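Local structure of glucose-6-phosphate dehydrogenase (Trypanosoma cruzi, 5AQ1) at residues Gly60-Pro63 / Arg64-Ile68; Cys99-Gly102 / Asn103-Arg107; Pro152-Phe155 / Val156-Arg160; Asn272-Thr275 / Gln276-Ser279. The protein catalyses the NADP-dependent oxidation of glucose 6-phosphate to 6-phosphogluconolactone, the first step of the pentose phosphate pathway. All blocks are in the same frame, centred on the assembly; numbering follows the deposited sequence.

Contact 1 (Gly60-Pro63 / Arg64-Ile68); sequences GMLP and RDVNI
Pro63 to Val66 form a type I beta turn, closed by a backbone bond from Val66 N to Pro63 O at 3.1 Å, with 152° at the hydrogen. Arg64 and Asp65 hold the two middle positions of the turn. CG of Asp65 lies between its backbone N and carbonyl carbon, chi1 60°. This folds the carboxylate back, and OD1 comes to 3.5 Å from Pro63 CB. The contact is packing, not a bond. Arg64 leads the other way. Its CB rests 3.7 Å from Pro63 C, and the rest of the chain runs outward at the surface. Val66 points back at the proline, and its CB is 4.2 Å from Pro63 CD. CG1 of Val66 meets Leu62 CD1 more loosely, at 4.4 Å. These apolar groups face inward. Leu33 of strand 33-38 packs on Pro63 and Val66, while Ile35 and Leu56 lie against Leu62. Just upstream, Gly60 has a positive phi and is the C-prime residue of a Schellman motif that ends helix 43-58. The order of helix end, tight turn and strand 67-72 is the alpha-to-beta connection in the first beta-alpha-beta unit of a Rossmann-type dinucleotide-binding domain.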
# COMPACT_ATOMS: atom_id res chain seq x y z
N GLY B 60 19.80 -29.62 30.50
CA GLY B 60 21.22 -29.40 30.23
C GLY B 60 21.56 -27.95 29.93
O GLY B 60 22.52 -27.67 29.22
N MET B 61 20.76 -27.04 30.48
CA MET B 61 20.92 -25.61 30.21
C MET B 61 21.77 -24.93 31.28
O MET B 61 22.28 -23.84 31.05
CB MET B 61 19.55 -24.94 30.13
CG MET B 61 19.39 -24.04 28.92
SD MET B 61 18.63 -24.90 27.53
CE MET B 61 16.91 -24.60 27.91
N LEU B 62 21.89 -25.56 32.45
CA LEU B 62 22.83 -25.14 33.48
C LEU B 62 24.01 -26.10 33.50
O LEU B 62 23.83 -27.28 33.16
CB LEU B 62 22.18 -25.15 34.85
CG LEU B 62 21.05 -24.16 35.11
CD1 LEU B 62 20.51 -24.36 36.52
CD2 LEU B 62 21.53 -22.73 34.91
N PRO B 63 25.20 -25.62 33.89
CA PRO B 63 26.31 -26.56 34.08
C PRO B 63 25.99 -27.56 35.19
O PRO B 63 25.33 -27.21 36.17
CB PRO B 63 27.49 -25.66 34.48
CG PRO B 63 27.10 -24.28 34.08
CD PRO B 63 25.60 -24.23 34.17
N ARG B 64 26.44 -28.80 35.03
CA ARG B 64 26.24 -29.84 36.05
C ARG B 64 26.83 -29.44 37.41
O ARG B 64 26.27 -29.78 38.45
CB ARG B 64 26.78 -31.18 35.56
CG ARG B 64 25.84 -31.87 34.56
CD ARG B 64 26.55 -32.29 33.29
NE ARG B 64 25.75 -33.22 32.50
CZ ARG B 64 26.15 -33.75 31.34
NH1 ARG B 64 27.33 -33.43 30.81
NH2 ARG B 64 25.35 -34.59 30.69
N ASP B 65 27.93 -28.69 37.39
CA ASP B 65 28.59 -28.22 38.62
C ASP B 65 28.23 -26.77 39.01
O ASP B 65 29.01 -26.09 39.67
CB ASP B 65 30.11 -28.40 38.52
CG ASP B 65 30.74 -27.61 37.36
OD1 ASP B 65 30.00 -26.99 36.56
OD2 ASP B 65 31.98 -27.63 37.26
N VAL B 66 27.04 -26.32 38.63
CA VAL B 66 26.53 -25.02 39.06
C VAL B 66 26.31 -25.00 40.57
O VAL B 66 26.04 -26.03 41.18
CB VAL B 66 25.20 -24.65 38.35
CG1 VAL B 66 24.05 -25.53 38.83
CG2 VAL B 66 24.86 -23.18 38.55
N ASN B 67 26.42 -23.81 41.16
CA ASN B 67 26.11 -23.62 42.57
C ASN B 67 24.94 -22.66 42.74
O ASN B 67 25.00 -21.53 42.27
CB ASN B 67 27.33 -23.10 43.31
CG ASN B 67 28.31 -24.20 43.65
OD1 ASN B 67 29.41 -24.24 43.12
ND2 ASN B 67 27.91 -25.11 44.54
N ILE B 68 23.90 -23.13 43.41
CA ILE B 68 22.73 -22.32 43.69
C ILE B 68 22.70 -22.06 45.19
O ILE B 68 22.63 -23.00 45.98
CB ILE B 68 21.43 -23.02 43.23
CG1 ILE B 68 21.49 -23.28 41.72
CG2 ILE B 68 20.21 -22.17 43.57
CD1 ILE B 68 20.51 -24.32 41.24

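Contact 2 (Cys99-Gly102 / Asn103-Arg107); sequences CHVG and NFLRR
Val101 and Leu105 make the tightly packed side of the short helix 101-105. Val101 CG1 and Leu105 CD1 touch at 3.9 Å, the two side chains lying side by side and pointing the same way. Leu105 N bonds to Val101 O at 3.0 Å, nearly straight at 167°. Phe91 packs on both side chains. Phe104 leads off to meet the rings of Phe54 and Tyr57.

The other side is polar and looser. The Asn103 amide stands at the edge of the His100 ring, with the planes 88° apart. Its ND2 is 3.6 Å from His100 CB. Gly102 N lies over the centre of one face of the ring. Arg106 bends at chi3, -95°, and this folds its guanidinium over Gly102. Gly102 O lies under one face, 3.5 Å from Arg106 NE. The same oxygen accepts Arg106 N at 2.9 Å. His100 NE2 and Arg106 NH2 are 4.0 Å apart and do not bond.

The turn is held by backbone bonds and an apolar face. The Cys99-Cys58 disulfide ties the chain just before it to the end of helix 43-58. The flat polar groups add packing across the turn. The arginine so close by would probably disfavour a positive charge on His100.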
# COMPACT_ATOMS: atom_id res chain seq x y z
N CYS B 99 14.73 -37.27 34.82
CA CYS B 99 15.66 -36.31 35.42
C CYS B 99 15.62 -36.48 36.93
O CYS B 99 14.55 -36.37 37.53
CB CYS B 99 15.30 -34.87 35.05
SG CYS B 99 16.40 -33.63 35.78
N HIS B 100 16.78 -36.73 37.53
CA HIS B 100 16.85 -37.01 38.96
C HIS B 100 16.78 -35.73 39.78
O HIS B 100 17.49 -34.76 39.51
CB HIS B 100 18.13 -37.79 39.28
CG HIS B 100 18.16 -38.36 40.67
ND1 HIS B 100 17.05 -38.89 41.29
CD2 HIS B 100 19.18 -38.50 41.55
CE1 HIS B 100 17.38 -39.32 42.49
NE2 HIS B 100 18.67 -39.10 42.68
N VAL B 101 15.90 -35.73 40.78
CA VAL B 101 15.65 -34.56 41.62
C VAL B 101 16.79 -34.35 42.61
O VAL B 101 17.21 -33.22 42.84
CB VAL B 101 14.32 -34.71 42.40
CG1 VAL B 101 14.08 -33.50 43.30
CG2 VAL B 101 13.15 -34.89 41.44
N GLY B 102 17.29 -35.44 43.20
CA GLY B 102 18.38 -35.38 44.17
C GLY B 102 19.64 -34.73 43.64
O GLY B 102 20.32 -34.00 44.36
N ASN B 103 19.97 -35.01 42.38
CA ASN B 103 21.14 -34.41 41.72
C ASN B 103 21.05 -32.89 41.65
O ASN B 103 22.04 -32.20 41.90
CB ASN B 103 21.32 -34.98 40.30
CG ASN B 103 21.84 -36.40 40.30
OD1 ASN B 103 22.45 -36.86 41.27
ND2 ASN B 103 21.62 -37.11 39.20
N PHE B 104 19.87 -32.38 41.32
CA PHE B 104 19.64 -30.94 41.31
C PHE B 104 19.71 -30.33 42.71
O PHE B 104 20.34 -29.30 42.91
CB PHE B 104 18.31 -30.60 40.65
CG PHE B 104 17.97 -29.13 40.70
CD1 PHE B 104 18.73 -28.21 39.99
CD2 PHE B 104 16.91 -28.67 41.46
CE1 PHE B 104 18.44 -26.86 40.04
CE2 PHE B 104 16.61 -27.32 41.51
CZ PHE B 104 17.37 -26.41 40.80
N LEU B 105 19.05 -30.97 43.68
CA LEU B 105 19.04 -30.49 45.06
C LEU B 105 20.44 -30.49 45.68
O LEU B 105 20.73 -29.68 46.56
CB LEU B 105 18.08 -31.31 45.93
CG LEU B 105 16.59 -31.25 45.57
CD1 LEU B 105 15.78 -32.11 46.53
CD2 LEU B 105 16.06 -29.82 45.56
N ARG B 106 21.30 -31.39 45.21
CA ARG B 106 22.71 -31.39 45.63
C ARG B 106 23.43 -30.09 45.30
O ARG B 106 24.41 -29.73 45.96
CB ARG B 106 23.46 -32.58 45.01
CG ARG B 106 23.64 -33.77 45.93
CD ARG B 106 24.27 -34.96 45.18
NE ARG B 106 23.27 -35.91 44.67
CZ ARG B 106 22.67 -36.86 45.38
NH1 ARG B 106 22.94 -37.03 46.68
NH2 ARG B 106 21.78 -37.66 44.79
N ARG B 107 22.96 -29.38 44.28
CA ARG B 107 23.56 -28.11 43.86
C ARG B 107 23.07 -26.90 44.68
O ARG B 107 23.60 -25.81 44.53
CB ARG B 107 23.28 -27.84 42.37
CG ARG B 107 23.59 -28.99 41.42
CD ARG B 107 24.92 -29.67 41.70
NE ARG B 107 26.02 -28.71 41.82
CZ ARG B 107 27.26 -29.02 42.18
NH1 ARG B 107 27.60 -30.28 42.46
NH2 ARG B 107 28.18 -28.06 42.26

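Contact 3 (Pro152-Phe155 / Val156-Arg160); sequences PSVF and VGVCR. With NDP (NADPH dihydro-nicotinamide-adenine-dinucleotide phosphate), chain G.
Phe155 and Cys159 form the apolar centre, one helical turn apart at the start of helix 155-165. The Cys159 sulfur sits over one face of the phenyl ring, a sulfur-aromatic contact. SG is 3.7 Å from the centroid of the Phe155 ring and 20° off its normal, displaced a little toward the rim. The nearest ring atom is Phe155 CZ, 3.5 Å from Cys159 SG. Two torsions bring the pair together. CG of Phe155 is anti to the backbone N, chi1 178°, while SG of Cys159 lies beside its own backbone N. Leu148 and Leu197 pack on both residues, which ties the helix start to strand 143-148 and helix 187-197.

Three valines carry the packing outward. Val156 CG2 lies 4.0 Å from Phe155 CD2, with the side chains at about a right angle. Val154 CG2 meets Val158 CG2 at 4.1 Å. The other methyl of Val154 turns to the cofactor, and its CG1 touches C2A of the NADPH adenine at 3.5 Å. Pro152 CD approaches the ribose hydroxyl O3D of NADPH at 3.8 Å.

The main polar part is backbone. Val158 N bonds to Val154 O, and Cys159 N to Phe155 O at 3.0 Å. These bonds open the regular helix. At the outer edge, the Arg160 guanidinium lays one face on Val156 CG1. Nearby, Leu150 O and Tyr115 OH hydrogen-bond the cofactor. The chemistry therefore divides by side: the sulfur and the ring pack the inner side of the helix start against Leu148 and Leu197, while Val154 and Pro152 offer NADPH apolar surface without polar bonds.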
# COMPACT_ATOMS: atom_id res chain seq x y z
N PRO B 152 10.09 -4.53 47.68
CA PRO B 152 10.68 -3.24 47.30
C PRO B 152 11.29 -2.43 48.45
O PRO B 152 12.20 -1.63 48.21
CB PRO B 152 9.50 -2.48 46.67
CG PRO B 152 8.27 -3.23 47.06
CD PRO B 152 8.69 -4.65 47.27
N SER B 153 10.80 -2.63 49.67
CA SER B 153 11.31 -1.89 50.84
C SER B 153 12.81 -2.09 51.08
O SER B 153 13.50 -1.15 51.48
CB SER B 153 10.53 -2.28 52.09
OG SER B 153 10.57 -3.68 52.32
N VAL B 154 13.32 -3.30 50.83
CA VAL B 154 14.74 -3.60 51.08
C VAL B 154 15.63 -3.50 49.83
O VAL B 154 16.84 -3.68 49.93
CB VAL B 154 14.93 -5.00 51.70
CG1 VAL B 154 14.01 -5.19 52.90
CG2 VAL B 154 14.70 -6.11 50.67
N PHE B 155 15.04 -3.20 48.68
CA PHE B 155 15.74 -3.28 47.39
C PHE B 155 17.06 -2.51 47.32
O PHE B 155 18.09 -3.09 46.99
CB PHE B 155 14.82 -2.81 46.26
CG PHE B 155 15.47 -2.80 44.91
CD1 PHE B 155 15.74 -3.99 44.26
CD2 PHE B 155 15.83 -1.60 44.30
CE1 PHE B 155 16.35 -4.00 43.02
CE2 PHE B 155 16.44 -1.60 43.05
CZ PHE B 155 16.70 -2.80 42.42
N VAL B 156 17.01 -1.22 47.62
CA VAL B 156 18.18 -0.35 47.44
C VAL B 156 19.31 -0.74 48.39
O VAL B 156 20.47 -0.75 47.99
CB VAL B 156 17.81 1.14 47.63
CG1 VAL B 156 19.05 2.02 47.51
CG2 VAL B 156 16.77 1.58 46.60
N GLY B 157 18.96 -1.05 49.64
CA GLY B 157 19.93 -1.51 50.64
C GLY B 157 20.68 -2.76 50.22
O GLY B 157 21.89 -2.87 50.44
N VAL B 158 19.97 -3.69 49.59
CA VAL B 158 20.57 -4.93 49.10
C VAL B 158 21.48 -4.66 47.91
O VAL B 158 22.56 -5.24 47.82
CB VAL B 158 19.50 -5.96 48.70
CG1 VAL B 158 20.13 -7.16 48.00
CG2 VAL B 158 18.74 -6.42 49.93
N CYS B 159 21.05 -3.78 47.02
CA CYS B 159 21.87 -3.38 45.88
C CYS B 159 23.16 -2.70 46.34
O CYS B 159 24.22 -2.92 45.76
CB CYS B 159 21.08 -2.45 44.95
SG CYS B 159 19.72 -3.27 44.07
N ARG B 160 23.08 -1.87 47.38
CA ARG B 160 24.26 -1.20 47.92
C ARG B 160 25.24 -2.18 48.56
O ARG B 160 26.45 -2.06 48.36
CB ARG B 160 23.86 -0.12 48.93
CG ARG B 160 23.37 1.16 48.28
CD ARG B 160 22.94 2.21 49.29
NE ARG B 160 22.31 3.34 48.60
CZ ARG B 160 21.54 4.26 49.19
NH1 ARG B 160 21.28 4.21 50.49
NH2 ARG B 160 21.02 5.24 48.45
PA NDP G . 7.52 -12.21 49.91
O1A NDP G . 6.54 -11.32 50.64
O2A NDP G . 7.28 -13.71 49.85
O5B NDP G . 8.97 -11.89 50.52
C5B NDP G . 10.12 -12.58 50.02
C4B NDP G . 11.11 -12.86 51.14
O4B NDP G . 11.70 -11.62 51.54
C3B NDP G . 10.50 -13.48 52.39
O3B NDP G . 10.61 -14.91 52.42
C2B NDP G . 11.29 -12.86 53.52
O2B NDP G . 12.42 -13.67 53.82
C1B NDP G . 11.76 -11.53 52.96
N9A NDP G . 10.91 -10.43 53.49
C8A NDP G . 9.56 -10.35 53.48
N7A NDP G . 9.13 -9.20 54.06
C5A NDP G . 10.23 -8.52 54.46
C6A NDP G . 10.50 -7.24 55.14
N6A NDP G . 9.48 -6.43 55.51
N1A NDP G . 11.80 -6.90 55.36
C2A NDP G . 12.82 -7.70 54.99
N3A NDP G . 12.64 -8.88 54.37
C4A NDP G . 11.39 -9.33 54.08
O3 NDP G . 7.75 -11.64 48.42
PN NDP G . 7.43 -12.49 47.09
O1N NDP G . 8.30 -13.72 47.02
O2N NDP G . 5.93 -12.62 46.97
O5D NDP G . 7.94 -11.47 45.95
C5D NDP G . 9.31 -11.13 45.80
C4D NDP G . 9.45 -10.01 44.78
O4D NDP G . 8.93 -10.43 43.51
C3D NDP G . 8.65 -8.79 45.19
O3D NDP G . 9.38 -7.59 44.89
C2D NDP G . 7.38 -8.86 44.36
O2D NDP G . 6.82 -7.56 44.12
C1D NDP G . 7.86 -9.58 43.09
N1N NDP G . 6.76 -10.31 42.43
C2N NDP G . 6.37 -11.51 42.89
C3N NDP G . 5.33 -12.21 42.29
C7N NDP G . 4.90 -13.55 42.82
O7N NDP G . 4.52 -14.40 42.03
N7N NDP G . 4.95 -13.81 44.13
C4N NDP G . 4.60 -11.65 41.09
C5N NDP G . 5.13 -10.35 40.70
C6N NDP G . 6.18 -9.74 41.37
P2B NDP G . 13.18 -13.63 55.24
O1X NDP G . 12.19 -13.07 56.23
O2X NDP G . 13.51 -15.09 55.45
O3X NDP G . 14.37 -12.73 55.00

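Contact 4 (Asn272-Thr275 / Gln276-Ser279); sequences NHLT and QILS. With BG6 (6-O-phosphono-beta-D-glucopyranose), chain F.
Leu278 N and Leu274 O make the shortest hydrogen bond between 272-275 and 276-279, at 2.8 Å. The contact is one continuous stretch of helix 264-282, with a wider pi-type turn at 272-274; it kinks where Asn272 N and His273 N lack bonds to the preceding turn. Gln276 N reaches Asn272 O at 2.9 Å. Ile277 N bonds to His273 O, and Ser279 N to Thr275 O. Within 276-279, Ser279 OG gives a hydrogen bond to Gln276 O. Leu274 CD2 and Ile277 CD1 touch loosely at 4.3 Å. Both side chains pack on Ile245 of strand 240-248. Gln276 bends at chi2, -68°, and its amide pairs elsewhere, OE1 with Lys298 NZ and NE2 with Glu462 OE2. The hydroxyl of Thr275 bonds to Ile270 O and Tyr470 OH.

At the kink, Asn272 OD1 accepts His273 N at 2.7 Å. The same oxygen lies over one face of the His273 ring, which also stacks with Tyr212. Its ND1 is bonded to Asp210 OD1, which fixes the turn of the ring toward the sugar. Glucose 6-phosphate meets the ring at its edge, in plane: His273 NE2 and BG6 O1 form a hydrogen bond of 2.8 Å, nearly straight at 163°.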
# COMPACT_ATOMS: atom_id res chain seq x y z
N ASN B 272 3.02 -2.59 32.99
CA ASN B 272 4.16 -3.45 32.68
C ASN B 272 3.81 -4.52 31.64
O ASN B 272 4.23 -4.42 30.49
CB ASN B 272 4.75 -4.06 33.97
CG ASN B 272 3.69 -4.47 34.98
OD1 ASN B 272 2.97 -5.45 34.77
ND2 ASN B 272 3.59 -3.72 36.07
N HIS B 273 3.03 -5.53 32.03
CA HIS B 273 2.81 -6.69 31.16
C HIS B 273 2.19 -6.31 29.82
O HIS B 273 2.70 -6.68 28.76
CB HIS B 273 1.92 -7.73 31.85
CG HIS B 273 2.48 -8.27 33.13
ND1 HIS B 273 3.79 -8.70 33.25
CD2 HIS B 273 1.91 -8.47 34.34
CE1 HIS B 273 4.00 -9.14 34.47
NE2 HIS B 273 2.87 -9.01 35.16
N LEU B 274 1.08 -5.58 29.87
CA LEU B 274 0.32 -5.26 28.66
C LEU B 274 0.96 -4.14 27.84
O LEU B 274 0.81 -4.10 26.62
CB LEU B 274 -1.13 -4.92 29.01
CG LEU B 274 -1.89 -5.96 29.86
CD1 LEU B 274 -3.38 -5.65 29.85
CD2 LEU B 274 -1.65 -7.39 29.39
N THR B 275 1.68 -3.24 28.51
CA THR B 275 2.45 -2.21 27.81
C THR B 275 3.64 -2.82 27.08
O THR B 275 4.02 -2.37 26.00
CB THR B 275 2.92 -1.11 28.78
OG1 THR B 275 1.78 -0.52 29.42
CG2 THR B 275 3.71 -0.02 28.05
N GLN B 276 4.25 -3.85 27.66
CA GLN B 276 5.31 -4.61 26.99
C GLN B 276 4.77 -5.23 25.70
O GLN B 276 5.38 -5.11 24.64
CB GLN B 276 5.87 -5.70 27.90
CG GLN B 276 6.91 -5.22 28.88
CD GLN B 276 8.20 -4.79 28.21
OE1 GLN B 276 8.49 -5.17 27.08
NE2 GLN B 276 8.99 -3.98 28.91
N ILE B 277 3.63 -5.90 25.81
CA ILE B 277 2.95 -6.47 24.65
C ILE B 277 2.61 -5.36 23.64
O ILE B 277 2.84 -5.52 22.45
CB ILE B 277 1.68 -7.25 25.06
CG1 ILE B 277 2.09 -8.55 25.76
CG2 ILE B 277 0.82 -7.57 23.85
CD1 ILE B 277 0.97 -9.21 26.54
N LEU B 278 2.08 -4.25 24.14
CA LEU B 278 1.76 -3.10 23.29
C LEU B 278 2.97 -2.67 22.46
O LEU B 278 2.86 -2.45 21.25
CB LEU B 278 1.26 -1.92 24.12
CG LEU B 278 1.04 -0.60 23.38
CD1 LEU B 278 -0.00 -0.75 22.28
CD2 LEU B 278 0.62 0.49 24.36
N SER B 279 4.13 -2.56 23.12
CA SER B 279 5.34 -2.08 22.47
C SER B 279 5.81 -3.04 21.38
O SER B 279 6.26 -2.61 20.33
CB SER B 279 6.46 -1.86 23.49
OG SER B 279 6.95 -3.09 23.99
C1 BG6 F . 1.94 -10.66 38.40
C2 BG6 F . 0.91 -9.71 39.01
O1 BG6 F . 3.03 -9.91 37.85
O5 BG6 F . 1.33 -11.43 37.37
C3 BG6 F . -0.27 -10.52 39.53
O2 BG6 F . 1.49 -8.95 40.07
C4 BG6 F . -0.84 -11.34 38.39
O3 BG6 F . -1.29 -9.67 40.07
C5 BG6 F . 0.25 -12.25 37.83
O4 BG6 F . -1.95 -12.10 38.85
C6 BG6 F . -0.28 -13.12 36.69
O6 BG6 F . 0.78 -13.82 36.05
P BG6 F . 0.46 -15.05 35.07
O1P BG6 F . -0.50 -14.49 34.05
O2P BG6 F . 1.79 -15.42 34.48
O3P BG6 F . -0.13 -16.09 35.99

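In the fold
Contacts 1, 2 and 3 lie in the dinucleotide-binding domain; contact 4 lies in the C-terminal domain, its centre about 8 Å from the centre of the chain. Contacts 1 and 2 touch. Ile68 N meets Arg107 O and Val66 O meets Arg107 NE, probable hydrogen bonds that join the starts of strands 67-72 and 108-112, while Phe104 packs on Ile68. Both also border helix 43-58, and both have exposed polar groups on their outer sides. Contact 3 is partly buried and meets the cofactor through apolar atoms. Contact 4 is the most deeply buried, with its polar groups paired to other residues or the substrate. Contacts 3 and 4 thus serve different ligands, their nearest atoms about 12 Å apart.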